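Putative aspartate aminotransferase (PDB 1IUG) probably transfers amino groups from amino acids such as aspartate to 2-oxo acids, using pyridoxal 5'-phosphate as its cofactor. Local coordinates at residues V68-A73 / L213-E218; E45-E50 / T162-G167. All blocks are in the same frame, centred on the assembly; numbering follows the deposited sequence.

Contact 1. Residues V68-A73 / L213-E218; sequences VKNLFA and LDLARE
Asn70, near the C-terminal end of helix 60-71, presses its carboxamide against the backbone that leads into helix 215-222 and binds it through both polar ends. Its OD1 accepts from Leu215 N at 3.0 Å in a nearly straight bond (165° at the hydrogen), although the N-H comes from above the carbonyl plane of the amide. Its ND2 donates to Leu213 O, also at 3.0 Å but more bent, with that oxygen lying somewhat out of the amide plane. The first torsion sets CG anti to the carbonyl carbon (chi1 -69°), which carries the amide across to the other segment. A further bond from ND2 to Ala66 O, one turn back in the same helix, restrains the rotation of the amide, so the buried group is gripped from its own helix as well as from the other segment. Leu215 covers the amide at an oblique angle: its CD2 reaches Asn70 CB at 3.8 Å, and its CB lies 3.5 Å from Asn70 OD1. The side chain of Leu213 reaches back to helix 60-71 and packs on Leu62, Glu65 and Ala66. Next along the chain, Asp214 OD1 accepts weakly from Ala216 N (2.8 Å) and Arg217 N (3.4 Å). The first amides of helix 215-222 are thus shared between two side chains, Asn70 taking Leu215 N and Asp214 the following pair. This is a helix start with an aspartate N-cap, docked onto a neighbouring helix by an asparagine amide that pairs with backbone N-H and C=O alike.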
loop_
_atom_site.group_PDB
_atom_site.type_symbol
_atom_site.label_atom_id
_atom_site.label_comp_id
_atom_site.label_asym_id
_atom_site.label_seq_id
_atom_site.Cartn_x
_atom_site.Cartn_y
_atom_site.Cartn_z
ATOM N N VAL A 68 7.012 -14.736 3.574
ATOM C CA VAL A 68 8.233 -15.472 3.256
ATOM C C VAL A 68 9.466 -14.945 3.993
ATOM O O VAL A 68 10.209 -15.720 4.598
ATOM C CB VAL A 68 8.491 -15.470 1.726
ATOM C CG1 VAL A 68 9.832 -16.127 1.396
ATOM C CG2 VAL A 68 7.364 -16.195 1.009
ATOM N N LYS A 69 9.659 -13.628 3.943
ATOM C CA LYS A 69 10.788 -12.951 4.586
ATOM C C LYS A 69 10.835 -13.132 6.103
ATOM O O LYS A 69 11.905 -13.293 6.683
ATOM C CB LYS A 69 10.722 -11.439 4.328
ATOM C CG LYS A 69 11.103 -10.946 2.941
ATOM C CD LYS A 69 12.519 -11.308 2.588
ATOM C CE LYS A 69 12.922 -10.794 1.214
ATOM N NZ LYS A 69 11.844 -10.040 0.524
ATOM N N ASN A 70 9.676 -13.053 6.743
ATOM C CA ASN A 70 9.606 -13.150 8.192
ATOM C C ASN A 70 9.517 -14.536 8.817
ATOM O O ASN A 70 9.501 -14.654 10.040
ATOM C CB ASN A 70 8.474 -12.261 8.713
ATOM C CG ASN A 70 8.769 -10.783 8.540
ATOM O OD1 ASN A 70 9.159 -10.107 9.487
ATOM N ND2 ASN A 70 8.587 -10.278 7.327
ATOM N N LEU A 71 9.452 -15.575 7.990
ATOM C CA LEU A 71 9.369 -16.944 8.499
ATOM C C LEU A 71 10.534 -17.814 8.054
ATOM O O LEU A 71 10.751 -18.890 8.603
ATOM C CB LEU A 71 8.055 -17.603 8.080
ATOM C CG LEU A 71 6.814 -17.106 8.820
ATOM C CD1 LEU A 71 5.582 -17.741 8.219
ATOM C CD2 LEU A 71 6.925 -17.417 10.303
ATOM N N PHE A 72 11.275 -17.347 7.056
ATOM C CA PHE A 72 12.411 -18.089 6.536
ATOM C C PHE A 72 13.647 -17.196 6.442
ATOM O O PHE A 72 13.578 -16.064 5.950
ATOM C CB PHE A 72 12.078 -18.676 5.159
ATOM C CG PHE A 72 10.897 -19.607 5.163
ATOM C CD1 PHE A 72 9.642 -19.163 4.748
ATOM C CD2 PHE A 72 11.032 -20.923 5.600
ATOM C CE1 PHE A 72 8.535 -20.016 4.770
ATOM C CE2 PHE A 72 9.937 -21.783 5.627
ATOM C CZ PHE A 72 8.683 -21.329 5.212
ATOM N N ALA A 73 14.763 -17.694 6.969
ATOM C CA ALA A 73 16.023 -16.962 6.938
ATOM C C ALA A 73 16.796 -17.371 5.685
ATOM O O ALA A 73 16.544 -18.438 5.116
ATOM C CB ALA A 73 16.837 -17.258 8.193
ATOM N N LEU A 213 8.326 -4.006 5.785
ATOM C CA LEU A 213 7.576 -5.232 6.020
ATOM C C LEU A 213 8.065 -6.132 7.167
ATOM O O LEU A 213 7.855 -7.349 7.167
ATOM C CB LEU A 213 7.383 -5.995 4.700
ATOM C CG LEU A 213 8.380 -6.975 4.078
ATOM C CD1 LEU A 213 8.161 -6.964 2.563
ATOM C CD2 LEU A 213 9.814 -6.630 4.412
ATOM N N ASP A 214 8.710 -5.513 8.150
ATOM C CA ASP A 214 9.189 -6.202 9.349
ATOM C C ASP A 214 7.904 -6.484 10.149
ATOM O O ASP A 214 7.248 -5.558 10.625
ATOM C CB ASP A 214 10.115 -5.253 10.128
ATOM C CG ASP A 214 10.648 -5.847 11.435
ATOM O OD1 ASP A 214 9.931 -6.589 12.139
ATOM O OD2 ASP A 214 11.798 -5.521 11.784
ATOM N N LEU A 215 7.540 -7.755 10.271
ATOM C CA LEU A 215 6.328 -8.133 10.991
ATOM C C LEU A 215 6.419 -8.007 12.508
ATOM O O LEU A 215 5.395 -7.865 13.177
ATOM C CB LEU A 215 5.871 -9.534 10.572
ATOM C CG LEU A 215 4.884 -9.607 9.391
ATOM C CD1 LEU A 215 5.151 -8.533 8.352
ATOM C CD2 LEU A 215 4.915 -10.988 8.769
ATOM N N ALA A 216 7.638 -8.016 13.045
ATOM C CA ALA A 216 7.839 -7.878 14.486
ATOM C C ALA A 216 7.335 -6.532 14.994
ATOM O O ALA A 216 6.605 -6.489 15.990
ATOM C CB ALA A 216 9.300 -8.066 14.859
ATOM N N ARG A 217 7.717 -5.420 14.365
ATOM C CA ARG A 217 7.159 -4.190 14.902
ATOM C C ARG A 217 5.750 -3.812 14.472
ATOM O O ARG A 217 5.111 -2.980 15.105
ATOM C CB ARG A 217 8.156 -3.029 15.125
ATOM C CG ARG A 217 8.020 -1.677 14.394
ATOM C CD ARG A 217 8.168 -1.678 12.905
ATOM N NE ARG A 217 9.390 -0.911 12.631
ATOM C CZ ARG A 217 10.341 -1.258 11.766
ATOM N NH1 ARG A 217 10.230 -2.358 11.038
ATOM N NH2 ARG A 217 11.465 -0.563 11.713
ATOM N N GLU A 218 5.231 -4.515 13.470
ATOM C CA GLU A 218 3.849 -4.309 13.051
ATOM C C GLU A 218 3.017 -5.035 14.114
ATOM O O GLU A 218 2.037 -4.494 14.613
ATOM C CB GLU A 218 3.565 -4.917 11.671
ATOM C CG GLU A 218 3.943 -4.037 10.488
ATOM C CD GLU A 218 3.045 -2.813 10.304
ATOM O OE1 GLU A 218 2.199 -2.509 11.178
ATOM O OE2 GLU A 218 3.196 -2.138 9.263
#

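Contact 2. Residues E45-E50 / T162-G167; sequences EAFRTE and TSLLVG
Leu164 packs over Phe47 and Ala46 from the corner of a type II beta turn spanning Ser163-Val166, in the loop that follows strand 155-159 of the large domain's central sheet. Its CD1 stands over the centre of the Phe47 ring, 4.1 Å from the centroid and only 7° off the ring normal, a CH-pi contact with the face. The other branch, CD2, lies over the same face nearer its border, 3.9 Å from Phe47 CZ. CD1 also touches Ala46, lying 3.8 Å from its carbonyl O and 4.1 Å from its CB. With CG anti to the backbone N (chi1 -178°), Leu164 extends its two methyls toward helix 30-47, and the side chains of Leu164 and Phe47 cross at about a right angle. Leu165, the second corner residue, has positive phi and brings CD1 to 4.4 Å from Ala46 CB, and the same side chain also packs on Leu243 and Val246 of helix 233-246. Farther out, both Phe47 and Leu164 rest on Ser181 of strand 178-182, which places the contact against one side of the sheet. Helix 30-47 ends here, Arg48 turning to positive phi, and the chain then runs to Thr49, whose OG1 bonds to Glu172. Val166 N closes the beta turn by donating to Ser163 O at 3.1 Å, and the same oxygen also takes Gly167 N, one residue further on, at 2.9 Å.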
loop_
_atom_site.group_PDB
_atom_site.type_symbol
_atom_site.label_atom_id
_atom_site.label_comp_id
_atom_site.label_asym_id
_atom_site.label_seq_id
_atom_site.Cartn_x
_atom_site.Cartn_y
_atom_site.Cartn_z
ATOM N N GLU A 45 -11.388 -14.167 12.759
ATOM C CA GLU A 45 -12.480 -15.125 12.603
ATOM C C GLU A 45 -12.533 -15.639 11.169
ATOM O O GLU A 45 -12.752 -16.820 10.937
ATOM C CB GLU A 45 -13.823 -14.472 12.918
ATOM C CG GLU A 45 -14.039 -14.073 14.358
ATOM C CD GLU A 45 -15.408 -13.441 14.575
ATOM O OE1 GLU A 45 -16.378 -13.863 13.901
ATOM O OE2 GLU A 45 -15.513 -12.517 15.413
ATOM N N ALA A 46 -12.367 -14.730 10.213
ATOM C CA ALA A 46 -12.399 -15.076 8.796
ATOM C C ALA A 46 -11.339 -16.113 8.436
ATOM O O ALA A 46 -11.605 -17.024 7.654
ATOM C CB ALA A 46 -12.230 -13.821 7.941
ATOM N N PHE A 47 -10.150 -15.981 9.018
ATOM C CA PHE A 47 -9.052 -16.909 8.756
ATOM C C PHE A 47 -9.125 -18.206 9.567
ATOM O O PHE A 47 -8.415 -19.168 9.260
ATOM C CB PHE A 47 -7.700 -16.235 9.014
ATOM C CG PHE A 47 -7.135 -15.518 7.821
ATOM C CD1 PHE A 47 -7.089 -14.126 7.785
ATOM C CD2 PHE A 47 -6.614 -16.236 6.746
ATOM C CE1 PHE A 47 -6.526 -13.464 6.700
ATOM C CE2 PHE A 47 -6.049 -15.581 5.657
ATOM C CZ PHE A 47 -6.004 -14.195 5.633
ATOM N N ARG A 48 -9.961 -18.222 10.607
ATOM C CA ARG A 48 -10.119 -19.403 11.458
ATOM C C ARG A 48 -8.784 -19.709 12.126
ATOM O O ARG A 48 -8.172 -20.745 11.865
ATOM C CB ARG A 48 -10.537 -20.625 10.629
ATOM C CG ARG A 48 -11.871 -20.550 9.918
ATOM C CD ARG A 48 -13.037 -20.376 10.860
ATOM N NE ARG A 48 -14.312 -20.574 10.164
ATOM C CZ ARG A 48 -14.707 -21.725 9.620
ATOM N NH1 ARG A 48 -13.935 -22.808 9.683
ATOM N NH2 ARG A 48 -15.884 -21.795 9.004
ATOM N N THR A 49 -8.308 -18.781 12.944
ATOM C CA THR A 49 -7.042 -18.974 13.633
ATOM C C THR A 49 -7.085 -18.424 15.048
ATOM O O THR A 49 -7.895 -17.563 15.370
ATOM C CB THR A 49 -5.851 -18.326 12.862
ATOM O OG1 THR A 49 -4.628 -18.575 13.573
ATOM C CG2 THR A 49 -6.035 -16.824 12.724
ATOM N N GLU A 50 -6.233 -18.975 15.900
ATOM C CA GLU A 50 -6.131 -18.529 17.278
ATOM C C GLU A 50 -4.964 -17.543 17.318
ATOM O O GLU A 50 -4.670 -16.951 18.355
ATOM C CB GLU A 50 -5.844 -19.722 18.194
ATOM C CG GLU A 50 -6.333 -19.545 19.626
ATOM C CD GLU A 50 -7.849 -19.484 19.720
ATOM O OE1 GLU A 50 -8.515 -20.433 19.245
ATOM O OE2 GLU A 50 -8.373 -18.487 20.268
ATOM N N THR A 162 -7.444 -15.612 -3.177
ATOM C CA THR A 162 -8.756 -15.847 -3.787
ATOM C C THR A 162 -9.530 -17.014 -3.175
ATOM O O THR A 162 -10.377 -17.616 -3.835
ATOM C CB THR A 162 -8.711 -15.997 -5.333
ATOM O OG1 THR A 162 -7.793 -17.025 -5.705
ATOM C CG2 THR A 162 -8.320 -14.687 -5.986
ATOM N N SER A 163 -9.197 -17.368 -1.935
ATOM C CA SER A 163 -9.917 -18.425 -1.230
ATOM C C SER A 163 -10.607 -17.826 0.003
ATOM O O SER A 163 -11.676 -18.289 0.406
ATOM C CB SER A 163 -8.999 -19.591 -0.846
ATOM O OG SER A 163 -7.955 -19.192 0.022
ATOM N N LEU A 164 -10.022 -16.766 0.563
ATOM C CA LEU A 164 -10.600 -16.102 1.732
ATOM C C LEU A 164 -11.951 -15.485 1.370
ATOM O O LEU A 164 -12.028 -14.643 0.477
ATOM C CB LEU A 164 -9.668 -15.006 2.260
ATOM C CG LEU A 164 -10.149 -14.279 3.526
ATOM C CD1 LEU A 164 -10.109 -15.226 4.715
ATOM C CD2 LEU A 164 -9.295 -13.058 3.799
ATOM N N LEU A 165 -13.003 -15.921 2.065
ATOM C CA LEU A 165 -14.378 -15.443 1.852
ATOM C C LEU A 165 -14.982 -15.886 0.516
ATOM O O LEU A 165 -16.017 -15.377 0.081
ATOM C CB LEU A 165 -14.458 -13.917 1.984
ATOM C CG LEU A 165 -15.438 -13.406 3.043
ATOM C CD1 LEU A 165 -14.932 -13.772 4.424
ATOM C CD2 LEU A 165 -15.608 -11.903 2.921
ATOM N N VAL A 166 -14.324 -16.842 -0.127
ATOM C CA VAL A 166 -14.783 -17.377 -1.400
ATOM C C VAL A 166 -15.071 -18.859 -1.175
ATOM O O VAL A 166 -16.094 -19.374 -1.610
ATOM C CB VAL A 166 -13.705 -17.195 -2.494
ATOM C CG1 VAL A 166 -14.162 -17.806 -3.797
ATOM C CG2 VAL A 166 -13.414 -15.721 -2.690
ATOM N N GLY A 167 -14.170 -19.510 -0.447
ATOM C CA GLY A 167 -14.303 -20.915 -0.120
ATOM C C GLY A 167 -13.904 -21.125 1.331
ATOM O O GLY A 167 -13.546 -20.171 2.027
#

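The two contacts lie 21 Å apart between centres, with nearest atoms about 12 Å apart, and do not touch. Along the chain the segments interleave: 45-50, 68-73, 162-167, then 213-218. Strand 52-57, an outer strand of the seven-stranded mixed sheet, separates the first two, and strands 178-182 and 193-198 separate the last two. Contact 1 joins the helices 60-71 and 215-222, away from the chain's centre; contact 2 lies closer in, where the end of helix 30-47 meets a loop between sheet strands. Together they tie early elements to later ones within the large domain of a fold-type I pyridoxal-phosphate enzyme.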